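Side-chain contacts in putative nudix hydrolase family member (Chromobacterium violaceum, PDB 3F13), which is probably a magnesium-dependent hydrolase of the Nudix family, whose members typically cleave nucleoside diphosphates linked to another moiety: residues B[29-34]-B[114-119]; B[39-44]-B[121-126]; B[54-59]-B[87-92]. One frame throughout, in Å; residues are numbered along the deposited sequence.

Contact 1: residues B[29-34]-B[114-119]; sequences VLVTAS and MDLFVE
Val31 turns its CB toward residues 114-119 and divides its two methyls between two partners, CG2 for Met114 and CG1 for Leu116. The valine and the methionine run past each other in opposite directions, so the touch is made alongside: Val31 CG2 lies 4.0 Å from the sulfur SD of Met114. Extended torsions at chi1 and chi2 (159° and 161°) carry that sulfur out to the valine, and the chain then doubles back at chi3 (9°), so that CE eclipses CB. Leu116 arrives differently. Its CB points to one side of the strand, the end of the chain comes nearer, and Leu116 CD2 stops 4.3 Å from CG1 of Val31, a loose van der Waals approach. No hydrogen bond crosses between the segments; the contact is apolar and small, about 90 Å² in all. It lies at one side of the Nudix fold, where strand 28-33 of the mixed sheet is covered by the loop leading into helix 118-132, with Phe117 at the N-cap position of that helix. The loop turns tightly here: Asp115 is the centre of an inverse gamma turn, closed by a weak bond from Leu116 N to Met114 O, and its carboxylate forms a salt bridge with Arg38. Tyr39 and Val107 also touch Val31, while Leu116 packs onward against Leu124 of the helix.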
loop_
_atom_site.group_PDB
_atom_site.type_symbol
_atom_site.label_atom_id
_atom_site.label_comp_id
_atom_site.label_asym_id
_atom_site.label_seq_id
_atom_site.Cartn_x
_atom_site.Cartn_y
_atom_site.Cartn_z
ATOM N N VAL B 29 -12.768 11.958 6.689
ATOM C CA VAL B 29 -11.461 11.954 6.011
ATOM C C VAL B 29 -10.509 12.985 6.627
ATOM O O VAL B 29 -10.857 14.167 6.808
ATOM C CB VAL B 29 -11.632 12.258 4.508
ATOM C CG1 VAL B 29 -10.247 12.520 3.829
ATOM C CG2 VAL B 29 -12.356 11.135 3.823
ATOM N N LEU B 30 -9.298 12.541 6.929
ATOM C CA LEU B 30 -8.260 13.380 7.495
ATOM C C LEU B 30 -7.783 14.498 6.554
ATOM O O LEU B 30 -7.482 14.245 5.388
ATOM C CB LEU B 30 -7.077 12.484 7.853
ATOM C CG LEU B 30 -5.945 13.144 8.635
ATOM C CD1 LEU B 30 -6.494 13.719 9.936
ATOM C CD2 LEU B 30 -4.833 12.132 8.875
ATOM N N VAL B 31 -7.764 15.734 7.060
ATOM C CA VAL B 31 -7.144 16.860 6.350
ATOM C C VAL B 31 -6.246 17.603 7.316
ATOM O O VAL B 31 -6.437 17.519 8.544
ATOM C CB VAL B 31 -8.175 17.852 5.780
ATOM C CG1 VAL B 31 -9.046 17.179 4.695
ATOM C CG2 VAL B 31 -9.052 18.389 6.884
ATOM N N THR B 32 -5.269 18.306 6.761
ATOM C CA THR B 32 -4.246 18.963 7.552
ATOM C C THR B 32 -4.053 20.391 7.059
ATOM O O THR B 32 -4.271 20.685 5.880
ATOM C CB THR B 32 -2.910 18.228 7.439
ATOM O OG1 THR B 32 -2.404 18.314 6.099
ATOM C CG2 THR B 32 -3.084 16.744 7.812
ATOM N N ALA B 33 -3.632 21.272 7.970
ATOM C CA ALA B 33 -3.357 22.668 7.639
ATOM C C ALA B 33 -2.025 23.068 8.258
ATOM O O ALA B 33 -1.783 22.805 9.438
ATOM C CB ALA B 33 -4.448 23.545 8.167
ATOM N N SER B 34 -1.154 23.678 7.460
ATOM C CA SER B 34 0.102 24.259 7.970
ATOM C C SER B 34 -0.067 25.743 8.286
ATOM O O SER B 34 0.747 26.322 9.034
ATOM C CB SER B 34 1.208 24.113 6.950
ATOM O OG SER B 34 0.863 24.809 5.763
ATOM N N MET B 114 -16.022 23.593 5.727
ATOM C CA MET B 114 -14.645 23.851 6.069
ATOM C C MET B 114 -13.930 24.478 4.890
ATOM O O MET B 114 -14.288 24.262 3.719
ATOM C CB MET B 114 -14.028 22.516 6.528
ATOM C CG MET B 114 -12.538 22.352 6.483
ATOM S SD MET B 114 -12.082 20.972 7.578
ATOM C CE MET B 114 -13.645 20.244 8.018
ATOM N N ASP B 115 -12.921 25.277 5.199
ATOM C CA ASP B 115 -12.195 25.992 4.184
ATOM C C ASP B 115 -11.130 25.089 3.561
ATOM O O ASP B 115 -9.974 25.148 3.941
ATOM C CB ASP B 115 -11.541 27.221 4.803
ATOM C CG ASP B 115 -11.091 28.225 3.769
ATOM O OD1 ASP B 115 -11.155 27.917 2.565
ATOM O OD2 ASP B 115 -10.672 29.327 4.171
ATOM N N LEU B 116 -11.538 24.273 2.588
ATOM C CA LEU B 116 -10.589 23.382 1.894
ATOM C C LEU B 116 -9.890 24.001 0.713
ATOM O O LEU B 116 -10.472 24.762 -0.044
ATOM C CB LEU B 116 -11.313 22.150 1.390
ATOM C CG LEU B 116 -11.949 21.272 2.449
ATOM C CD1 LEU B 116 -12.520 20.031 1.746
ATOM C CD2 LEU B 116 -10.904 20.887 3.503
ATOM N N PHE B 117 -8.626 23.658 0.532
ATOM C CA PHE B 117 -8.003 23.953 -0.717
ATOM C C PHE B 117 -8.865 23.386 -1.864
ATOM O O PHE B 117 -9.434 22.301 -1.753
ATOM C CB PHE B 117 -6.597 23.386 -0.766
ATOM C CG PHE B 117 -5.824 23.877 -1.929
ATOM C CD1 PHE B 117 -5.182 25.111 -1.879
ATOM C CD2 PHE B 117 -5.792 23.145 -3.110
ATOM C CE1 PHE B 117 -4.484 25.592 -2.977
ATOM C CE2 PHE B 117 -5.108 23.617 -4.214
ATOM C CZ PHE B 117 -4.443 24.846 -4.149
ATOM N N VAL B 118 -8.977 24.138 -2.950
ATOM C CA VAL B 118 -9.822 23.766 -4.090
ATOM C C VAL B 118 -9.578 22.357 -4.669
ATOM O O VAL B 118 -10.508 21.584 -4.826
ATOM C CB VAL B 118 -9.658 24.772 -5.248
ATOM C CG1 VAL B 118 -8.196 25.044 -5.511
ATOM C CG2 VAL B 118 -10.339 24.217 -6.506
ATOM N N GLU B 119 -8.328 22.060 -5.029
ATOM C CA GLU B 119 -7.953 20.712 -5.505
ATOM C C GLU B 119 -8.230 19.606 -4.475
ATOM O O GLU B 119 -8.608 18.493 -4.838
ATOM C CB GLU B 119 -6.478 20.668 -5.882
ATOM C CG GLU B 119 -6.033 21.731 -6.909
ATOM C CD GLU B 119 -6.818 21.676 -8.225
ATOM O OE1 GLU B 119 -7.639 20.741 -8.407
ATOM O OE2 GLU B 119 -6.620 22.578 -9.081
#

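Contact 2: residues B[39-44]-B[121-126]; sequences YNLPGG and RAILRR
Leu41 reaches from the loop 39-42 into the side of helix 118-132 and parts its two methyls between neighbouring residues of one helical turn. The tight half is at Leu41 CD1, which sits 3.5 Å from CG2 of Ile123 and 4.0 Å from CB of the same residue, so the methyl bears on the branch point of the isoleucine. It is the gamma methyl that faces the loop because CG2 stands opposite the backbone N, whereas CG1 lies opposite the carbonyl carbon (chi1 -73°). On the other branch the fit is easier: CD2 of Leu41 and CD2 of Leu124 are 4.0 Å apart, methyl against methyl, with the two chains set at a slant. Leu124 points its CB to one side of the loop and comes close only through its end. All three residues are buried. In the Nudix fold this is where the helix that follows the last sheet strand lies against the central sheet; Ile22 touches both Leu41 and Ile123, and Val29 touches both Leu41 and Leu124, so strands 16-25 and 28-33 continue the same hydrophobic layer. The polar margin is looser. Asn40 turns OD1 back onto the backbone N of Leu41, 2.9 Å away, in a weak bond bent to 127°, and its side chain makes no contact with residues 121-126. Farther round the helix, exposed Arg125 makes a salt bridge with Asp111, and partly exposed Arg121 sends NH1 to the carbonyls of Pro110 and Thr112. Beyond Pro42, Gly43 N is hydrogen-bonded to OE1 of Glu63.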
loop_
_atom_site.group_PDB
_atom_site.type_symbol
_atom_site.label_atom_id
_atom_site.label_comp_id
_atom_site.label_asym_id
_atom_site.label_seq_id
_atom_site.Cartn_x
_atom_site.Cartn_y
_atom_site.Cartn_z
ATOM N N TYR B 39 -7.221 23.978 4.916
ATOM C CA TYR B 39 -7.020 22.538 5.034
ATOM C C TYR B 39 -6.854 21.887 3.666
ATOM O O TYR B 39 -7.436 22.312 2.689
ATOM C CB TYR B 39 -8.191 21.898 5.788
ATOM C CG TYR B 39 -8.178 22.135 7.297
ATOM C CD1 TYR B 39 -7.465 21.308 8.155
ATOM C CD2 TYR B 39 -8.897 23.185 7.857
ATOM C CE1 TYR B 39 -7.460 21.517 9.529
ATOM C CE2 TYR B 39 -8.894 23.400 9.217
ATOM C CZ TYR B 39 -8.171 22.576 10.049
ATOM O OH TYR B 39 -8.173 22.797 11.418
ATOM N N ASN B 40 -6.074 20.814 3.623
ATOM C CA ASN B 40 -5.887 20.058 2.419
ATOM C C ASN B 40 -5.695 18.600 2.779
ATOM O O ASN B 40 -5.355 18.260 3.936
ATOM C CB ASN B 40 -4.658 20.544 1.685
ATOM C CG ASN B 40 -4.760 20.360 0.186
ATOM O OD1 ASN B 40 -5.638 19.649 -0.341
ATOM N ND2 ASN B 40 -3.832 21.003 -0.529
ATOM N N LEU B 41 -5.913 17.731 1.804
ATOM C CA LEU B 41 -5.551 16.321 2.006
ATOM C C LEU B 41 -4.038 16.161 2.220
ATOM O O LEU B 41 -3.243 16.831 1.592
ATOM C CB LEU B 41 -5.952 15.532 0.789
ATOM C CG LEU B 41 -7.450 15.384 0.601
ATOM C CD1 LEU B 41 -7.573 14.796 -0.791
ATOM C CD2 LEU B 41 -8.157 14.484 1.647
ATOM N N PRO B 42 -3.646 15.247 3.107
ATOM C CA PRO B 42 -2.222 15.035 3.394
ATOM C C PRO B 42 -1.446 14.550 2.156
ATOM O O PRO B 42 -2.016 13.935 1.289
ATOM C CB PRO B 42 -2.223 13.938 4.462
ATOM C CG PRO B 42 -3.657 13.498 4.651
ATOM C CD PRO B 42 -4.552 14.415 3.910
ATOM N N GLY B 43 -0.141 14.810 2.085
ATOM C CA GLY B 43 0.619 14.338 0.941
ATOM C C GLY B 43 1.747 15.295 0.661
ATOM O O GLY B 43 2.012 16.186 1.483
ATOM N N GLY B 44 2.401 15.140 -0.484
ATOM C CA GLY B 44 3.506 16.043 -0.836
ATOM C C GLY B 44 4.199 15.680 -2.131
ATOM O O GLY B 44 3.794 14.786 -2.830
ATOM N N ARG B 121 -10.712 19.722 -2.391
ATOM C CA ARG B 121 -12.151 19.463 -2.551
ATOM C C ARG B 121 -12.483 18.669 -3.801
ATOM O O ARG B 121 -13.336 17.783 -3.757
ATOM C CB ARG B 121 -12.977 20.770 -2.559
ATOM C CG ARG B 121 -14.443 20.515 -2.305
ATOM C CD ARG B 121 -15.288 21.828 -2.251
ATOM N NE ARG B 121 -14.925 22.665 -1.100
ATOM C CZ ARG B 121 -15.556 22.670 0.070
ATOM N NH1 ARG B 121 -16.589 21.867 0.282
ATOM N NH2 ARG B 121 -15.145 23.480 1.044
ATOM N N ALA B 122 -11.812 18.982 -4.907
ATOM C CA ALA B 122 -12.046 18.308 -6.190
ATOM C C ALA B 122 -11.762 16.824 -6.018
ATOM O O ALA B 122 -12.508 15.953 -6.514
ATOM C CB ALA B 122 -11.113 18.860 -7.237
ATOM N N ILE B 123 -10.669 16.537 -5.321
ATOM C CA ILE B 123 -10.281 15.126 -5.180
ATOM C C ILE B 123 -11.318 14.371 -4.325
ATOM O O ILE B 123 -11.679 13.217 -4.596
ATOM C CB ILE B 123 -8.846 15.031 -4.585
ATOM C CG1 ILE B 123 -7.799 15.435 -5.643
ATOM C CG2 ILE B 123 -8.614 13.635 -3.975
ATOM C CD1 ILE B 123 -6.400 15.820 -5.073
ATOM N N LEU B 124 -11.807 15.012 -3.269
ATOM C CA LEU B 124 -12.796 14.365 -2.410
ATOM C C LEU B 124 -14.107 14.115 -3.129
ATOM O O LEU B 124 -14.806 13.131 -2.832
ATOM C CB LEU B 124 -13.046 15.189 -1.136
ATOM C CG LEU B 124 -11.927 15.087 -0.114
ATOM C CD1 LEU B 124 -12.241 16.018 1.049
ATOM C CD2 LEU B 124 -11.775 13.612 0.308
ATOM N N ARG B 125 -14.467 14.994 -4.069
ATOM C CA ARG B 125 -15.682 14.743 -4.845
ATOM C C ARG B 125 -15.558 13.460 -5.685
ATOM O O ARG B 125 -16.481 12.657 -5.760
ATOM C CB ARG B 125 -16.016 15.930 -5.762
ATOM C CG ARG B 125 -16.539 17.101 -5.006
ATOM C CD ARG B 125 -17.567 17.920 -5.847
ATOM N NE ARG B 125 -18.353 18.689 -4.897
ATOM C CZ ARG B 125 -18.068 19.936 -4.579
ATOM N NH1 ARG B 125 -18.795 20.582 -3.672
ATOM N NH2 ARG B 125 -17.060 20.538 -5.189
ATOM N N ARG B 126 -14.416 13.289 -6.331
ATOM C CA ARG B 126 -14.180 12.139 -7.188
ATOM C C ARG B 126 -14.123 10.884 -6.350
ATOM O O ARG B 126 -14.636 9.845 -6.736
ATOM C CB ARG B 126 -12.864 12.320 -7.928
ATOM C CG ARG B 126 -12.657 11.306 -9.033
ATOM C CD ARG B 126 -11.860 12.006 -10.165
ATOM N NE ARG B 126 -11.174 11.043 -11.015
ATOM C CZ ARG B 126 -10.042 11.308 -11.658
ATOM N NH1 ARG B 126 -9.487 10.379 -12.407
ATOM N NH2 ARG B 126 -9.458 12.492 -11.517
#

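Contact 3: residues B[54-59]-B[87-92]; sequences QALIRE and YLCIAQ
The ring of Tyr87 meets one methyl of Leu56, which approaches it obliquely at the CG-CD2 side. Leu56 CD2 is 3.2 Å from Tyr87 CD2, a close approach for two carbons. The same methyl, Leu56 CD2, also lies 3.7 Å from Tyr87 CB, so it fills the corner where the ring joins its chain. CE2 of Tyr87 is 4.1 Å from CD2 of Leu56, and the hydroxyl end extends past the leucine. The two side chains slide by each other in opposite directions. A second neighbour shares the same methyl: SG of Cys89 is 3.7 Å from Leu56 CD2. Tyr87 and Cys89 are two apart on strand 82-90 and both aim their CB at the helix, while Leu88 between them faces the other way and packs on Leu141 and Leu145 of helix 136-157. Leu56 reaches across with CG opposite its backbone N (chi1 -163°), which carries the branch from the helix toward the sheet. All three residues are buried, and Met71, Ala19 and Ala21 add further apolar cover around the leucine. Elsewhere on the helix, Arg58 NH1 makes a weak, bent bond within a salt bridge to Glu59 OE2, 3.1 Å long, and Arg58 NE pairs with Glu50. Nearby, Ile57 and Gln54 pack against Gln54 and Ile57 of the second subunit. Residues 44-65 match the Nudix box, the loop-helix-loop signature that in this family supplies magnesium-binding glutamates; the contact seats the apolar side of its helix on the central sheet of the Nudix fold.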
loop_
_atom_site.group_PDB
_atom_site.type_symbol
_atom_site.label_atom_id
_atom_site.label_comp_id
_atom_site.label_asym_id
_atom_site.label_seq_id
_atom_site.Cartn_x
_atom_site.Cartn_y
_atom_site.Cartn_z
ATOM N N GLN B 54 5.951 5.722 -2.726
ATOM C CA GLN B 54 6.988 5.829 -1.692
ATOM C C GLN B 54 6.880 7.171 -0.978
ATOM O O GLN B 54 6.966 7.272 0.249
ATOM C CB GLN B 54 8.383 5.759 -2.309
ATOM C CG GLN B 54 8.792 4.378 -2.699
ATOM C CD GLN B 54 10.155 4.375 -3.377
ATOM O OE1 GLN B 54 10.257 4.586 -4.581
ATOM N NE2 GLN B 54 11.206 4.136 -2.595
ATOM N N ALA B 55 6.740 8.208 -1.765
ATOM C CA ALA B 55 6.621 9.521 -1.208
ATOM C C ALA B 55 5.381 9.598 -0.298
ATOM O O ALA B 55 5.395 10.247 0.742
ATOM C CB ALA B 55 6.554 10.524 -2.339
ATOM N N LEU B 56 4.295 8.919 -0.675
ATOM C CA LEU B 56 3.080 9.014 0.144
ATOM C C LEU B 56 3.355 8.522 1.587
ATOM O O LEU B 56 2.995 9.177 2.572
ATOM C CB LEU B 56 1.931 8.218 -0.477
ATOM C CG LEU B 56 0.619 8.741 0.213
ATOM C CD1 LEU B 56 0.702 10.288 0.265
ATOM C CD2 LEU B 56 -0.675 8.372 -0.399
ATOM N N ILE B 57 3.969 7.353 1.702
ATOM C CA ILE B 57 4.257 6.809 3.030
ATOM C C ILE B 57 5.156 7.736 3.864
ATOM O O ILE B 57 4.902 8.001 5.036
ATOM C CB ILE B 57 4.855 5.390 2.929
ATOM C CG1 ILE B 57 3.867 4.461 2.231
ATOM C CG2 ILE B 57 5.161 4.879 4.315
ATOM C CD1 ILE B 57 4.539 3.150 1.723
ATOM N N ARG B 58 6.195 8.243 3.230
ATOM C CA ARG B 58 7.112 9.156 3.890
ATOM C C ARG B 58 6.366 10.402 4.371
ATOM O O ARG B 58 6.454 10.807 5.538
ATOM C CB ARG B 58 8.227 9.535 2.915
ATOM C CG ARG B 58 9.092 10.744 3.332
ATOM C CD ARG B 58 10.233 10.983 2.328
ATOM N NE ARG B 58 9.787 11.310 0.962
ATOM C CZ ARG B 58 9.284 12.488 0.613
ATOM N NH1 ARG B 58 9.149 13.445 1.533
ATOM N NH2 ARG B 58 8.892 12.713 -0.643
ATOM N N GLU B 59 5.596 11.011 3.484
ATOM C CA GLU B 59 4.962 12.285 3.825
ATOM C C GLU B 59 3.845 12.176 4.859
ATOM O O GLU B 59 3.691 13.059 5.726
ATOM C CB GLU B 59 4.504 12.975 2.546
ATOM C CG GLU B 59 5.688 13.382 1.673
ATOM C CD GLU B 59 6.014 14.879 1.730
ATOM O OE1 GLU B 59 5.515 15.570 2.654
ATOM O OE2 GLU B 59 6.772 15.360 0.833
ATOM N N TYR B 87 -4.436 8.004 -3.243
ATOM C CA TYR B 87 -4.496 6.661 -2.636
ATOM C C TYR B 87 -5.359 6.642 -1.377
ATOM O O TYR B 87 -5.246 7.545 -0.524
ATOM C CB TYR B 87 -3.115 6.200 -2.143
ATOM C CG TYR B 87 -1.998 6.317 -3.161
ATOM C CD1 TYR B 87 -1.560 5.190 -3.863
ATOM C CD2 TYR B 87 -1.386 7.546 -3.430
ATOM C CE1 TYR B 87 -0.550 5.255 -4.791
ATOM C CE2 TYR B 87 -0.327 7.619 -4.376
ATOM C CZ TYR B 87 0.046 6.465 -5.076
ATOM O OH TYR B 87 1.093 6.504 -6.002
ATOM N N LEU B 88 -6.129 5.582 -1.200
ATOM C CA LEU B 88 -6.884 5.360 0.039
ATOM C C LEU B 88 -5.909 4.602 0.928
ATOM O O LEU B 88 -5.375 3.568 0.505
ATOM C CB LEU B 88 -8.088 4.459 -0.228
ATOM C CG LEU B 88 -8.908 4.077 1.025
ATOM C CD1 LEU B 88 -9.618 5.274 1.640
ATOM C CD2 LEU B 88 -9.948 2.994 0.697
ATOM N N CYS B 89 -5.620 5.132 2.105
ATOM C CA CYS B 89 -4.631 4.509 3.003
ATOM C C CYS B 89 -5.203 4.086 4.352
ATOM O O CYS B 89 -6.029 4.785 4.916
ATOM C CB CYS B 89 -3.498 5.484 3.280
ATOM S SG CYS B 89 -2.760 6.241 1.804
ATOM N N ILE B 90 -4.709 2.959 4.869
ATOM C CA ILE B 90 -4.948 2.504 6.223
ATOM C C ILE B 90 -3.644 2.611 7.030
ATOM O O ILE B 90 -2.553 2.193 6.582
ATOM C CB ILE B 90 -5.242 0.979 6.270
ATOM C CG1 ILE B 90 -6.146 0.524 5.140
ATOM C CG2 ILE B 90 -5.655 0.549 7.687
ATOM C CD1 ILE B 90 -6.667 -0.881 5.395
ATOM N N ALA B 91 -3.766 3.172 8.210
ATOM C CA ALA B 91 -2.778 3.028 9.288
ATOM C C ALA B 91 -3.599 2.847 10.582
ATOM O O ALA B 91 -4.789 3.151 10.609
ATOM C CB ALA B 91 -1.851 4.250 9.362
ATOM N N GLN B 92 -2.997 2.287 11.621
ATOM C CA GLN B 92 -3.772 1.885 12.798
ATOM C C GLN B 92 -3.444 2.712 14.029
ATOM O O GLN B 92 -3.623 2.247 15.165
ATOM C CB GLN B 92 -3.580 0.394 13.106
#

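How the contacts relate
Contacts 1 and 2 are neighbours, their centres 7 Å apart; contact 1 uses the loop leading into helix 118-132, contact 2 the helix itself. Backbone pairs join them directly: Phe117 N lies 2.8 Å from Tyr39 O, and Thr32 N 2.8 Å from Asn40 O, both probable hydrogen bonds. Contact 3 stands across the chain's centre from contact 1, about 17 Å between centres, but all three reach the same sheet. Contact 2 is the bridge, since its Gly43 CA comes 4.1 Å from Leu56 CD1 and its Gly44 CA 3.7 Å from Glu59 OE2. In the family, this junction of strand 43-45 with the Nudix-box helix probably borders the magnesium site.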